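PDB 7KW3: PCP domain from Thermobifida fusca, which probably carries aminoacyl and peptidyl intermediates as thioesters on a phosphopantetheine arm during non-ribosomal peptide synthesis. Local coordinates for residues A11-V16 with L43-R48. Numbering follows the deposited sequence.
Sequences AALCAV and LRLVHR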
# COMPACT_ATOMS: atom_id res chain seq x y z
N ALA A 11 1.09 -2.62 8.11
CA ALA A 11 -0.21 -2.24 8.66
C ALA A 11 -0.68 -0.92 8.08
O ALA A 11 -1.87 -0.77 7.76
CB ALA A 11 -0.14 -2.15 10.18
N ALA A 12 0.22 0.04 7.92
CA ALA A 12 -0.16 1.31 7.33
C ALA A 12 -0.61 1.12 5.88
O ALA A 12 -1.64 1.67 5.47
CB ALA A 12 0.99 2.30 7.43
N LEU A 13 0.12 0.30 5.11
CA LEU A 13 -0.22 0.13 3.70
C LEU A 13 -1.51 -0.68 3.53
O LEU A 13 -2.30 -0.39 2.63
CB LEU A 13 0.94 -0.52 2.94
CG LEU A 13 2.15 0.39 2.67
CD1 LEU A 13 3.30 -0.36 2.04
CD2 LEU A 13 1.75 1.57 1.82
N CYS A 14 -1.73 -1.69 4.38
CA CYS A 14 -3.02 -2.39 4.36
C CYS A 14 -4.17 -1.40 4.51
O CYS A 14 -5.14 -1.44 3.75
CB CYS A 14 -3.09 -3.43 5.49
SG CYS A 14 -2.14 -4.93 5.24
N ALA A 15 -4.07 -0.52 5.51
CA ALA A 15 -5.15 0.42 5.75
C ALA A 15 -5.34 1.35 4.56
O ALA A 15 -6.47 1.64 4.16
CB ALA A 15 -4.87 1.22 7.03
N VAL A 16 -4.23 1.80 3.96
CA VAL A 16 -4.31 2.72 2.84
C VAL A 16 -4.84 2.02 1.59
O VAL A 16 -5.64 2.60 0.84
CB VAL A 16 -2.94 3.39 2.60
CG1 VAL A 16 -2.95 4.17 1.29
CG2 VAL A 16 -2.61 4.33 3.75
N LEU A 43 -1.65 6.85 -7.78
CA LEU A 43 -1.40 8.22 -7.34
C LEU A 43 -1.94 8.44 -5.94
O LEU A 43 -1.25 8.99 -5.07
CB LEU A 43 -2.02 9.20 -8.34
CG LEU A 43 -1.61 10.67 -8.15
CD1 LEU A 43 -0.14 10.82 -8.45
CD2 LEU A 43 -2.40 11.60 -9.05
N ARG A 44 -3.18 8.01 -5.69
CA ARG A 44 -3.78 8.23 -4.38
C ARG A 44 -3.08 7.42 -3.30
O ARG A 44 -2.88 7.92 -2.19
CB ARG A 44 -5.27 7.88 -4.42
CG ARG A 44 -6.05 8.84 -5.26
CD ARG A 44 -7.48 8.37 -5.43
NE ARG A 44 -8.14 9.17 -6.45
CZ ARG A 44 -9.37 8.95 -6.88
NH1 ARG A 44 -10.08 7.96 -6.37
NH2 ARG A 44 -9.90 9.73 -7.82
N LEU A 45 -2.72 6.17 -3.61
CA LEU A 45 -1.99 5.34 -2.66
C LEU A 45 -0.69 6.01 -2.23
O LEU A 45 -0.35 6.02 -1.04
CB LEU A 45 -1.73 3.96 -3.28
CG LEU A 45 -0.66 3.04 -2.70
CD1 LEU A 45 -0.95 2.69 -1.25
CD2 LEU A 45 -0.57 1.76 -3.53
N VAL A 46 0.06 6.58 -3.19
CA VAL A 46 1.32 7.24 -2.86
C VAL A 46 1.10 8.39 -1.87
O VAL A 46 1.79 8.48 -0.85
CB VAL A 46 2.02 7.74 -4.14
CG1 VAL A 46 3.15 8.72 -3.80
CG2 VAL A 46 2.54 6.57 -4.97
N HIS A 47 0.14 9.28 -2.17
CA HIS A 47 -0.18 10.39 -1.26
C HIS A 47 -0.60 9.90 0.11
O HIS A 47 -0.19 10.46 1.14
CB HIS A 47 -1.31 11.25 -1.82
CG HIS A 47 -1.05 11.83 -3.17
ND1 HIS A 47 0.20 12.21 -3.59
CD2 HIS A 47 -1.90 12.10 -4.19
CE1 HIS A 47 0.12 12.70 -4.82
NE2 HIS A 47 -1.14 12.64 -5.21
N ARG A 48 -1.49 8.92 0.16
CA ARG A 48 -2.06 8.54 1.44
C ARG A 48 -1.07 7.73 2.27
O ARG A 48 -1.06 7.84 3.50
CB ARG A 48 -3.39 7.80 1.22
CG ARG A 48 -4.56 8.77 1.00
CD ARG A 48 -5.76 8.18 0.23
NE ARG A 48 -6.38 9.19 -0.64
CZ ARG A 48 -7.55 9.08 -1.28
NH1 ARG A 48 -8.31 7.99 -1.15
NH2 ARG A 48 -7.97 10.09 -2.05
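Val16 meets Leu45 and Arg48 of helix 39-51 with its two methyl groups, each turned to a different part. CG1 reaches between two side chains one turn apart, with Leu45 CD1 at 3.6 Å from Val16 CG1 and Arg48 CB at 3.7 Å from the same methyl. CG2 turns instead to Arg48's own carbonyl group, with Val16 CG2 3.8 Å from Arg48 O. Chi1 of 170° decides which methyl goes where: CG1 stands anti to the backbone N, and CG2 anti to the carbonyl carbon. Across the contact, Leu45 crosses the valine at a slant: its CA-CB bond points neither at segment 11-16 nor away from it, and the branch beyond CG swings CD1 inward to the valine methyl. The same CD1 also meets the end of Leu13, more loosely, with Leu13 CD2 4.2 Å from Leu45 CD1. This is helix-to-helix core packing in the small helical bundle of a peptidyl carrier protein, where segments 11-16 and 43-48 cross well off antiparallel, their axes at 137° and 10.2 Å apart at closest approach. Leu13 extends the apolar layer to helix 67-73 through Val67, Leu70 and Ala71, while Leu45 also rests on Tyr17 and on Phe32 from the loop between the two helices. Trimming Val16 to an alanine would probably open a gap between Leu45 CD1 and Arg48 CB and leave the leucine methyl freer to shift. Arg48 gives the valine just the foot of its side chain. From CB the chain heads away from segment 11-16, bends at chi3, and brings one face of its guanidinium over Arg44 CB, 4.0 Å from the plane; its NH1 makes a long, weak ion pair with Glu19, a turn further along helix 8-21.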